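Local structure of venom allergen-like (VAL) 4 protein (Schistosoma mansoni, 4P27) at residues N35-A46 against V116-G126; K96-Q104 against S145-K153. The protein probably binds lipids as a secreted, glycosylated member of the SCP/TAPS (CAP) family that lacks the prototypical CAP motifs. One frame throughout, in Å; residues are numbered along the deposited sequence.

Contact 1 (N35-A46 against V116-G126). With NAG (2-acetamido-2-deoxy-beta-D-glucopyranose), chain B.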
loop_
_atom_site.group_PDB
_atom_site.type_symbol
_atom_site.label_atom_id
_atom_site.label_comp_id
_atom_site.label_asym_id
_atom_site.label_seq_id
_atom_site.Cartn_x
_atom_site.Cartn_y
_atom_site.Cartn_z
ATOM N N ASN A 35 12.454 9.960 -6.378
ATOM C CA ASN A 35 11.706 9.398 -7.497
ATOM C C ASN A 35 10.718 8.296 -6.938
ATOM O O ASN A 35 11.059 7.630 -5.939
ATOM C CB ASN A 35 12.652 8.724 -8.464
ATOM C CG ASN A 35 11.894 8.077 -9.623
ATOM O OD1 ASN A 35 11.377 8.807 -10.478
ATOM N ND2 ASN A 35 11.749 6.711 -9.622
ATOM N N LEU A 36 9.564 8.076 -7.578
ATOM C CA LEU A 36 8.693 6.906 -7.269
ATOM C C LEU A 36 8.108 6.569 -8.606
ATOM O O LEU A 36 7.746 7.462 -9.344
ATOM C CB LEU A 36 7.562 7.308 -6.320
ATOM C CG LEU A 36 7.970 7.752 -4.942
ATOM C CD1 LEU A 36 6.701 8.130 -4.186
ATOM C CD2 LEU A 36 8.862 6.739 -4.190
ATOM N N THR A 37 8.049 5.297 -8.963
ATOM C CA THR A 37 7.382 4.939 -10.156
ATOM C C THR A 37 5.879 5.318 -10.032
ATOM O O THR A 37 5.288 5.165 -8.921
ATOM C CB THR A 37 7.577 3.422 -10.330
ATOM O OG1 THR A 37 8.975 3.202 -10.286
ATOM C CG2 THR A 37 7.080 2.914 -11.681
ATOM N N LYS A 38 5.254 5.767 -11.131
ATOM C CA LYS A 38 3.790 6.019 -11.201
ATOM C C LYS A 38 3.053 4.708 -11.104
ATOM O O LYS A 38 3.368 3.784 -11.863
ATOM C CB LYS A 38 3.315 6.625 -12.554
ATOM C CG LYS A 38 3.784 8.027 -12.874
ATOM C CD LYS A 38 3.301 9.052 -11.869
ATOM C CE LYS A 38 4.430 10.023 -11.586
ATOM N NZ LYS A 38 3.890 11.407 -11.717
ATOM N N LEU A 39 2.042 4.637 -10.230
ATOM C CA LEU A 39 1.305 3.395 -10.052
ATOM C C LEU A 39 0.345 3.228 -11.196
ATOM O O LEU A 39 -0.317 4.147 -11.482
ATOM C CB LEU A 39 0.456 3.507 -8.779
ATOM C CG LEU A 39 1.189 3.410 -7.480
ATOM C CD1 LEU A 39 0.180 3.431 -6.297
ATOM C CD2 LEU A 39 2.077 2.146 -7.452
ATOM N N LYS A 40 0.195 2.046 -11.763
ATOM C CA LYS A 40 -0.890 1.771 -12.691
ATOM C C LYS A 40 -1.769 0.671 -12.132
ATOM O O LYS A 40 -1.275 -0.291 -11.575
ATOM C CB LYS A 40 -0.317 1.263 -14.015
ATOM C CG LYS A 40 0.346 2.391 -14.776
ATOM C CD LYS A 40 1.382 1.885 -15.777
ATOM C CE LYS A 40 1.264 0.391 -16.062
ATOM N NZ LYS A 40 2.464 -0.241 -15.448
ATOM N N TRP A 41 -3.070 0.824 -12.275
ATOM C CA TRP A 41 -4.000 -0.165 -11.784
ATOM C C TRP A 41 -3.869 -1.418 -12.577
ATOM O O TRP A 41 -3.626 -1.334 -13.731
ATOM C CB TRP A 41 -5.419 0.361 -11.983
ATOM C CG TRP A 41 -6.430 -0.527 -11.339
ATOM C CD1 TRP A 41 -7.157 -1.521 -11.938
ATOM C CD2 TRP A 41 -6.800 -0.522 -9.958
ATOM N NE1 TRP A 41 -8.007 -2.122 -10.997
ATOM C CE2 TRP A 41 -7.810 -1.507 -9.784
ATOM C CE3 TRP A 41 -6.415 0.254 -8.856
ATOM C CZ2 TRP A 41 -8.415 -1.771 -8.527
ATOM C CZ3 TRP A 41 -7.064 -0.003 -7.573
ATOM C CH2 TRP A 41 -8.039 -0.986 -7.459
ATOM N N ASN A 42 -4.072 -2.587 -11.996
ATOM C CA ASN A 42 -3.859 -3.822 -12.725
ATOM C C ASN A 42 -4.966 -4.772 -12.371
ATOM O O ASN A 42 -5.259 -5.011 -11.182
ATOM C CB ASN A 42 -2.572 -4.484 -12.361
ATOM C CG ASN A 42 -2.396 -5.820 -13.071
ATOM O OD1 ASN A 42 -2.816 -6.891 -12.634
ATOM N ND2 ASN A 42 -1.681 -5.761 -14.165
ATOM N N LYS A 43 -5.649 -5.283 -13.383
ATOM C CA LYS A 43 -6.988 -5.916 -13.206
ATOM C C LYS A 43 -6.782 -7.256 -12.557
ATOM O O LYS A 43 -7.588 -7.695 -11.747
ATOM C CB LYS A 43 -7.628 -6.157 -14.590
ATOM C CG LYS A 43 -9.125 -5.983 -14.685
ATOM C CD LYS A 43 -9.468 -4.841 -15.641
ATOM C CE LYS A 43 -10.144 -5.360 -16.900
ATOM N NZ LYS A 43 -10.201 -4.308 -17.965
ATOM N N LEU A 44 -5.694 -7.933 -12.947
ATOM C CA LEU A 44 -5.353 -9.231 -12.388
ATOM C C LEU A 44 -5.004 -9.158 -10.854
ATOM O O LEU A 44 -5.426 -10.047 -10.049
ATOM C CB LEU A 44 -4.183 -9.867 -13.167
ATOM C CG LEU A 44 -4.219 -11.368 -13.461
ATOM C CD1 LEU A 44 -2.826 -11.870 -13.876
ATOM C CD2 LEU A 44 -4.888 -12.229 -12.357
ATOM N N LEU A 45 -4.223 -8.153 -10.470
ATOM C CA LEU A 45 -3.933 -7.939 -9.051
ATOM C C LEU A 45 -5.303 -7.690 -8.313
ATOM O O LEU A 45 -5.505 -8.233 -7.201
ATOM C CB LEU A 45 -2.997 -6.783 -8.881
ATOM C CG LEU A 45 -1.529 -6.815 -9.300
ATOM C CD1 LEU A 45 -0.888 -5.504 -8.847
ATOM C CD2 LEU A 45 -0.796 -8.028 -8.665
ATOM N N ALA A 46 -6.187 -6.883 -8.918
ATOM C CA ALA A 46 -7.446 -6.441 -8.296
ATOM C C ALA A 46 -8.426 -7.624 -8.113
ATOM O O ALA A 46 -8.991 -7.826 -7.043
ATOM C CB ALA A 46 -8.101 -5.332 -9.085
ATOM N N VAL A 116 4.613 3.674 -0.158
ATOM C CA VAL A 116 5.579 4.611 -0.743
ATOM C C VAL A 116 6.787 3.908 -1.397
ATOM O O VAL A 116 7.788 4.531 -1.666
ATOM C CB VAL A 116 6.082 5.678 0.264
ATOM C CG1 VAL A 116 4.939 6.639 0.685
ATOM C CG2 VAL A 116 6.809 5.067 1.486
ATOM N N TRP A 117 6.591 2.649 -1.765
ATOM C CA TRP A 117 7.674 1.813 -2.263
ATOM C C TRP A 117 8.000 2.266 -3.638
ATOM O O TRP A 117 7.136 2.296 -4.555
ATOM C CB TRP A 117 7.324 0.302 -2.207
ATOM C CG TRP A 117 8.600 -0.477 -2.381
ATOM C CD1 TRP A 117 9.084 -1.049 -3.550
ATOM C CD2 TRP A 117 9.559 -0.741 -1.357
ATOM N NE1 TRP A 117 10.343 -1.653 -3.297
ATOM C CE2 TRP A 117 10.644 -1.471 -1.958
ATOM C CE3 TRP A 117 9.627 -0.412 0.021
ATOM C CZ2 TRP A 117 11.782 -1.886 -1.218
ATOM C CZ3 TRP A 117 10.755 -0.872 0.759
ATOM C CH2 TRP A 117 11.792 -1.587 0.108
ATOM N N ASN A 118 9.243 2.678 -3.824
ATOM C CA ASN A 118 9.573 3.360 -5.107
ATOM C C ASN A 118 9.534 2.482 -6.372
ATOM O O ASN A 118 9.171 2.984 -7.447
ATOM C CB ASN A 118 10.925 4.085 -5.003
ATOM C CG ASN A 118 12.097 3.110 -4.983
ATOM O OD1 ASN A 118 11.975 1.927 -4.549
ATOM N ND2 ASN A 118 13.256 3.608 -5.382
ATOM N N THR A 119 9.871 1.184 -6.286
ATOM C CA THR A 119 9.840 0.353 -7.543
ATOM C C THR A 119 8.469 -0.245 -7.845
ATOM O O THR A 119 8.242 -0.801 -8.912
ATOM C CB THR A 119 10.771 -0.870 -7.475
ATOM O OG1 THR A 119 10.585 -1.544 -6.241
ATOM C CG2 THR A 119 12.327 -0.418 -7.519
ATOM N N THR A 120 7.533 -0.164 -6.896
ATOM C CA THR A 120 6.195 -0.679 -7.164
ATOM C C THR A 120 5.536 0.066 -8.343
ATOM O O THR A 120 5.483 1.295 -8.369
ATOM C CB THR A 120 5.299 -0.551 -5.877
ATOM O OG1 THR A 120 5.881 -1.323 -4.816
ATOM C CG2 THR A 120 3.878 -1.016 -6.211
ATOM N N GLU A 121 4.904 -0.684 -9.242
ATOM C CA GLU A 121 4.452 -0.162 -10.501
ATOM C C GLU A 121 2.956 -0.403 -10.645
ATOM O O GLU A 121 2.238 0.409 -11.236
ATOM C CB GLU A 121 5.162 -0.956 -11.599
ATOM C CG GLU A 121 4.673 -0.510 -12.950
ATOM C CD GLU A 121 5.817 -0.217 -13.884
ATOM O OE1 GLU A 121 6.879 -0.811 -13.682
ATOM O OE2 GLU A 121 5.653 0.612 -14.792
ATOM N N GLU A 122 2.527 -1.586 -10.239
ATOM C CA GLU A 122 1.151 -2.044 -10.441
ATOM C C GLU A 122 0.499 -2.161 -9.072
ATOM O O GLU A 122 1.102 -2.697 -8.100
ATOM C CB GLU A 122 1.109 -3.409 -11.111
ATOM C CG GLU A 122 2.075 -3.485 -12.257
ATOM C CD GLU A 122 1.389 -3.576 -13.563
ATOM O OE1 GLU A 122 0.347 -2.916 -13.783
ATOM O OE2 GLU A 122 1.903 -4.359 -14.357
ATOM N N ILE A 123 -0.738 -1.727 -9.011
ATOM C CA ILE A 123 -1.553 -1.944 -7.813
ATOM C C ILE A 123 -2.926 -2.518 -8.237
ATOM O O ILE A 123 -3.486 -2.116 -9.244
ATOM C CB ILE A 123 -1.688 -0.640 -7.045
ATOM C CG1 ILE A 123 -2.531 -0.853 -5.766
ATOM C CG2 ILE A 123 -2.382 0.397 -7.909
ATOM C CD1 ILE A 123 -2.636 0.406 -4.900
ATOM N N GLY A 124 -3.486 -3.443 -7.501
ATOM C CA GLY A 124 -4.933 -3.614 -7.597
ATOM C C GLY A 124 -5.511 -4.131 -6.280
ATOM O O GLY A 124 -4.891 -4.972 -5.634
ATOM N N CYS A 125 -6.703 -3.635 -5.927
ATOM C CA CYS A 125 -7.298 -3.746 -4.640
ATOM C C CYS A 125 -8.722 -4.271 -4.805
ATOM O O CYS A 125 -9.379 -4.035 -5.848
ATOM C CB CYS A 125 -7.339 -2.344 -3.962
ATOM S SG CYS A 125 -5.627 -1.695 -3.744
ATOM N N GLY A 126 -9.206 -4.924 -3.746
ATOM C CA GLY A 126 -10.433 -5.683 -3.753
ATOM C C GLY A 126 -10.878 -5.615 -2.301
ATOM O O GLY A 126 -10.032 -5.597 -1.339
HETATM C C1 NAG B . 14.456 2.991 -5.618
HETATM C C2 NAG B . 15.257 3.398 -6.865
HETATM C C3 NAG B . 16.636 2.815 -6.894
HETATM C C4 NAG B . 17.301 3.118 -5.582
HETATM C C5 NAG B . 16.499 2.476 -4.473
HETATM C C6 NAG B . 17.256 2.630 -3.183
HETATM C C7 NAG B . 13.683 3.721 -8.608
HETATM C C8 NAG B . 13.004 3.159 -9.796
HETATM N N2 NAG B . 14.634 3.001 -8.088
HETATM O O3 NAG B . 17.355 3.379 -7.983
HETATM O O4 NAG B . 18.596 2.600 -5.596
HETATM O O5 NAG B . 15.215 3.070 -4.429
HETATM O O6 NAG B . 16.515 2.155 -2.086
HETATM O O7 NAG B . 13.335 4.772 -8.165
HETATM O O HOH W 1 13.493 6.524 -5.248
#
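A chi1 of -55° puts Thr37 OG1 beside its own backbone N, and hydroxyl and amide both donate to Asn118 O in its carbonyl plane, at 2.9 Å from OG1 and 3.0 Å from Thr37 N. Threonine suits the place because its hydroxyl repeats the bond of its amide. Trp41 has CG turned anti to its backbone N (chi1 -173°), laying the indole across strand 122-130, where Gly124 CA makes a CH-pi contact 4.0 Å from the centroid of the six-membered ring of Trp41. Gly124, having no side chain, lets Asn42 O and the Ala46 backbone come close. Strand 40-41, at the edge of the CAP domain's mixed sheet, runs parallel to 122-130: Lys40 N donates to Glu121 O (2.7 Å), Ile123 N to Lys40 O, and Asn42 N to Ile123 O. Asn42 then becomes the N-cap of helix 43-54, its OD1 taking Leu45 N at 2.9 Å, in the amide plane on a lone pair. Lys40, bent at chi3 and chi4, lies beside Glu121, NZ reaching OE2 in a weak bridge of 3.4 Å; Glu122 OE1 is a longer partner. On the other face, Ile123 packs against Trp41 and His15 of helix 6-22. Asn118 ND2 carries the N-linked NAG, whose O7 accepts from Asn35 ND2 at 2.9 Å. Short backbone bonds, beside weak and long lysine-glutamate pairs, probably hold this edge; the sugar, covalent to Asn118, adds its bond from Asn35.

Contact 2 (K96-Q104 against S145-K153). With NAG (2-acetamido-2-deoxy-beta-D-glucopyranose), chain B.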
loop_
_atom_site.group_PDB
_atom_site.type_symbol
_atom_site.label_atom_id
_atom_site.label_comp_id
_atom_site.label_asym_id
_atom_site.label_seq_id
_atom_site.Cartn_x
_atom_site.Cartn_y
_atom_site.Cartn_z
ATOM N N LYS A 96 4.246 7.483 11.337
ATOM C CA LYS A 96 4.670 7.904 12.679
ATOM C C LYS A 96 5.617 6.914 13.336
ATOM O O LYS A 96 6.273 7.278 14.273
ATOM C CB LYS A 96 3.479 8.116 13.566
ATOM C CG LYS A 96 2.690 9.303 13.076
ATOM C CD LYS A 96 1.258 9.317 13.560
ATOM C CE LYS A 96 0.842 10.760 13.399
ATOM N NZ LYS A 96 -0.614 10.926 13.263
ATOM N N ASN A 97 5.682 5.675 12.847
ATOM C CA ASN A 97 6.440 4.653 13.494
ATOM C C ASN A 97 7.714 4.442 12.769
ATOM O O ASN A 97 8.507 3.602 13.187
ATOM C CB ASN A 97 5.682 3.328 13.495
ATOM C CG ASN A 97 4.294 3.429 14.124
ATOM O OD1 ASN A 97 4.075 4.187 15.056
ATOM N ND2 ASN A 97 3.356 2.655 13.611
ATOM N N TYR A 98 7.912 5.121 11.640
ATOM C CA TYR A 98 9.026 4.707 10.743
ATOM C C TYR A 98 10.191 5.674 10.826
ATOM O O TYR A 98 9.978 6.825 10.780
ATOM C CB TYR A 98 8.551 4.564 9.292
ATOM C CG TYR A 98 9.646 4.116 8.390
ATOM C CD1 TYR A 98 10.307 2.861 8.597
ATOM C CD2 TYR A 98 10.079 4.909 7.353
ATOM C CE1 TYR A 98 11.295 2.432 7.780
ATOM C CE2 TYR A 98 11.099 4.475 6.500
ATOM C CZ TYR A 98 11.694 3.240 6.735
ATOM O OH TYR A 98 12.722 2.836 5.942
ATOM N N ASN A 99 11.416 5.190 11.034
ATOM C CA ASN A 99 12.610 5.985 10.915
ATOM C C ASN A 99 13.373 5.638 9.711
ATOM O O ASN A 99 14.078 4.634 9.676
ATOM C CB ASN A 99 13.542 5.805 12.153
ATOM C CG ASN A 99 14.849 6.655 12.096
ATOM O OD1 ASN A 99 15.337 7.060 11.062
ATOM N ND2 ASN A 99 15.474 6.781 13.219
ATOM N N PHE A 100 13.361 6.554 8.739
ATOM C CA PHE A 100 14.010 6.288 7.479
ATOM C C PHE A 100 15.544 6.150 7.639
ATOM O O PHE A 100 16.204 5.262 7.025
ATOM C CB PHE A 100 13.599 7.453 6.566
ATOM C CG PHE A 100 14.099 7.347 5.175
ATOM C CD1 PHE A 100 15.457 7.615 4.872
ATOM C CD2 PHE A 100 13.237 6.972 4.146
ATOM C CE1 PHE A 100 15.923 7.497 3.580
ATOM C CE2 PHE A 100 13.738 6.819 2.860
ATOM C CZ PHE A 100 15.053 7.125 2.574
ATOM N N GLU A 101 16.146 7.080 8.386
ATOM C CA GLU A 101 17.674 7.080 8.526
ATOM C C GLU A 101 18.205 5.728 9.016
ATOM O O GLU A 101 19.056 5.058 8.351
ATOM C CB GLU A 101 18.069 8.107 9.562
ATOM C CG GLU A 101 17.969 9.497 9.068
ATOM C CD GLU A 101 18.719 10.470 9.984
ATOM O OE1 GLU A 101 19.881 10.201 10.337
ATOM O OE2 GLU A 101 18.143 11.507 10.372
ATOM N N LYS A 102 17.550 5.241 10.060
ATOM C CA LYS A 102 17.911 3.887 10.564
ATOM C C LYS A 102 17.157 2.772 9.930
ATOM O O LYS A 102 17.480 1.634 10.172
ATOM C CB LYS A 102 17.793 3.799 12.063
ATOM C CG LYS A 102 18.455 5.003 12.710
ATOM C CD LYS A 102 19.595 4.668 13.634
ATOM C CE LYS A 102 19.278 5.325 14.960
ATOM N NZ LYS A 102 20.502 5.346 15.782
ATOM N N ASN A 103 16.197 3.089 9.049
ATOM C CA ASN A 103 15.369 2.065 8.522
ATOM C C ASN A 103 14.785 1.247 9.669
ATOM O O ASN A 103 14.887 0.046 9.661
ATOM C CB ASN A 103 16.109 1.130 7.554
ATOM C CG ASN A 103 15.143 0.218 6.811
ATOM O OD1 ASN A 103 13.995 0.588 6.600
ATOM N ND2 ASN A 103 15.609 -0.899 6.342
ATOM N N GLN A 104 14.167 1.879 10.644
ATOM C CA GLN A 104 13.724 1.113 11.761
ATOM C C GLN A 104 12.343 1.490 12.073
ATOM O O GLN A 104 11.939 2.627 11.858
ATOM C CB GLN A 104 14.499 1.501 13.024
ATOM C CG GLN A 104 15.688 0.601 13.243
ATOM C CD GLN A 104 16.626 1.172 14.304
ATOM O OE1 GLN A 104 16.210 1.950 15.185
ATOM N NE2 GLN A 104 17.899 0.790 14.226
ATOM N N SER A 145 10.602 -4.835 0.167
ATOM C CA SER A 145 11.550 -5.677 0.884
ATOM C C SER A 145 11.707 -5.033 2.228
ATOM O O SER A 145 10.963 -4.099 2.597
ATOM C CB SER A 145 12.881 -5.741 0.104
ATOM O OG SER A 145 13.542 -4.509 0.159
ATOM N N GLU A 146 12.680 -5.480 2.981
ATOM C CA GLU A 146 12.984 -4.886 4.260
ATOM C C GLU A 146 13.803 -3.587 4.146
ATOM O O GLU A 146 13.924 -2.931 5.105
ATOM C CB GLU A 146 13.826 -5.850 5.128
ATOM C CG GLU A 146 15.190 -6.191 4.560
ATOM C CD GLU A 146 15.909 -7.244 5.416
ATOM O OE1 GLU A 146 15.535 -7.470 6.610
ATOM O OE2 GLU A 146 16.841 -7.874 4.874
ATOM N N ASP A 147 14.356 -3.254 3.027
ATOM C CA ASP A 147 15.029 -1.907 2.813
ATOM C C ASP A 147 14.163 -0.690 2.985
ATOM O O ASP A 147 12.924 -0.798 3.327
ATOM C CB ASP A 147 15.570 -1.832 1.398
ATOM C CG ASP A 147 16.573 -2.973 1.134
ATOM O OD1 ASP A 147 17.140 -3.406 2.128
ATOM O OD2 ASP A 147 16.742 -3.484 0.018
ATOM N N ARG A 148 14.822 0.456 2.738
ATOM C CA ARG A 148 14.152 1.761 2.759
ATOM C C ARG A 148 13.279 1.833 1.502
ATOM O O ARG A 148 13.614 1.271 0.420
ATOM C CB ARG A 148 15.198 2.901 2.849
ATOM C CG ARG A 148 15.912 2.962 4.217
ATOM C CD ARG A 148 17.149 3.877 4.089
ATOM N NE ARG A 148 17.834 3.972 5.388
ATOM C CZ ARG A 148 18.771 3.070 5.725
ATOM N NH1 ARG A 148 19.116 2.135 4.864
ATOM N NH2 ARG A 148 19.351 3.107 6.861
ATOM N N PRO A 149 12.164 2.554 1.586
ATOM C CA PRO A 149 11.234 2.548 0.416
ATOM C C PRO A 149 11.658 3.277 -0.841
ATOM O O PRO A 149 11.112 2.998 -1.930
ATOM C CB PRO A 149 9.961 3.175 0.985
ATOM C CG PRO A 149 10.431 4.012 2.180
ATOM C CD PRO A 149 11.608 3.261 2.761
ATOM N N TYR A 150 12.592 4.225 -0.711
ATOM C CA TYR A 150 12.989 5.126 -1.790
ATOM C C TYR A 150 14.343 5.863 -1.505
ATOM O O TYR A 150 14.858 5.860 -0.382
ATOM C CB TYR A 150 11.879 6.163 -2.092
ATOM C CG TYR A 150 11.440 7.000 -0.866
ATOM C CD1 TYR A 150 12.202 8.073 -0.414
ATOM C CD2 TYR A 150 10.244 6.696 -0.202
ATOM C CE1 TYR A 150 11.804 8.817 0.730
ATOM C CE2 TYR A 150 9.818 7.435 0.900
ATOM C CZ TYR A 150 10.606 8.513 1.359
ATOM O OH TYR A 150 10.203 9.177 2.513
ATOM N N GLU A 151 14.842 6.588 -2.491
ATOM C CA GLU A 151 16.030 7.440 -2.249
ATOM C C GLU A 151 15.551 8.815 -1.809
ATOM O O GLU A 151 14.671 9.380 -2.469
ATOM C CB GLU A 151 16.685 7.709 -3.538
ATOM C CG GLU A 151 17.537 6.629 -4.129
ATOM C CD GLU A 151 18.205 7.209 -5.384
ATOM O OE1 GLU A 151 18.299 8.458 -5.501
ATOM O OE2 GLU A 151 18.601 6.427 -6.263
ATOM N N ALA A 152 16.148 9.360 -0.759
ATOM C CA ALA A 152 15.808 10.722 -0.307
ATOM C C ALA A 152 16.332 11.818 -1.288
ATOM O O ALA A 152 17.233 11.571 -2.087
ATOM C CB ALA A 152 16.397 10.944 1.080
ATOM N N LYS A 153 15.764 13.007 -1.226
ATOM C CA LYS A 153 16.304 14.173 -1.942
ATOM C C LYS A 153 16.183 15.295 -0.915
ATOM O O LYS A 153 15.586 15.097 0.179
ATOM C CB LYS A 153 15.537 14.500 -3.237
ATOM C CG LYS A 153 14.166 15.155 -2.902
ATOM C CD LYS A 153 13.380 15.586 -4.152
ATOM C CE LYS A 153 12.003 16.105 -3.710
ATOM N NZ LYS A 153 11.144 16.284 -4.920
HETATM C C1 NAG B . 14.456 2.991 -5.618
HETATM C C2 NAG B . 15.257 3.398 -6.865
HETATM C C3 NAG B . 16.636 2.815 -6.894
HETATM C C4 NAG B . 17.301 3.118 -5.582
HETATM C C5 NAG B . 16.499 2.476 -4.473
HETATM C C6 NAG B . 17.256 2.630 -3.183
HETATM C C7 NAG B . 13.683 3.721 -8.608
HETATM C C8 NAG B . 13.004 3.159 -9.796
HETATM N N2 NAG B . 14.634 3.001 -8.088
HETATM O O3 NAG B . 17.355 3.379 -7.983
HETATM O O4 NAG B . 18.596 2.600 -5.596
HETATM O O5 NAG B . 15.215 3.070 -4.429
HETATM O O6 NAG B . 16.515 2.155 -2.086
HETATM O O7 NAG B . 13.335 4.772 -8.165
#
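Tyr98 and Arg148 meet where a short beta hairpin, strands 98-99 and 104-105, with a G1 bulge at Asn103 and Gln104, faces the loop that follows strand 133-141 of this CAP protein. Hydrogen bonds come first. The Arg148 chain, extended from CG to NE, carries its guanidinium to the turn, where NE donates to Phe100 O at 2.6 Å and NH2 to Glu101 O at 2.5 Å, shorter than expected and of doubtful exact length. Arginine suits this place because its several N-H groups can serve successive carbonyls. Asn103 answers from the hairpin: chi1 -169° places the amide where ND2 meets Glu146 O, in a bond of 2.9 Å that is in plane at both ends, while OD1 receives Tyr98 OH and, from helix 110-115, Lys113 NZ. Tyr150 OH is bonded to Pro31 O.

Packing forms the second group. Asn103 CB covers one face of the Arg148 guanidinium, centred over it. Phe100 receives Arg148 CD over one ring face in a CH-pi contact, 4.2 Å from the ring centroid. Its ring meets Tyr150 obliquely, the planes 35° apart, with Phe100 CE2 over one Tyr150 face, 3.5 Å from Tyr150 CE1. Compact Pro149 lies oblique to the Tyr98 ring, its CD 3.4 Å from Tyr98 OH.

The centres of contact 1 and contact 2 lie about 19 Å apart, and their segments alternate along the chain: 35-46, 96-104, 116-126, then 145-153. Contact 1 belongs to the edge of the mixed four-stranded sheet, close to the middle of the molecule, whereas contact 2 joins a peripheral hairpin to the loop leaving that sheet's strand 133-141. They meet directly: Asn118 N probably donates to Pro149 O at 2.7 Å, and the Trp117 ring packs along the backbone from Asp147 to Pro149. The NAG on Asn118 also lies near Arg148 and Glu151. The glycosylated turn thus lies between the sheet edge and the C-terminal loop, so the small hairpin is probably coupled to the sheet through this loop.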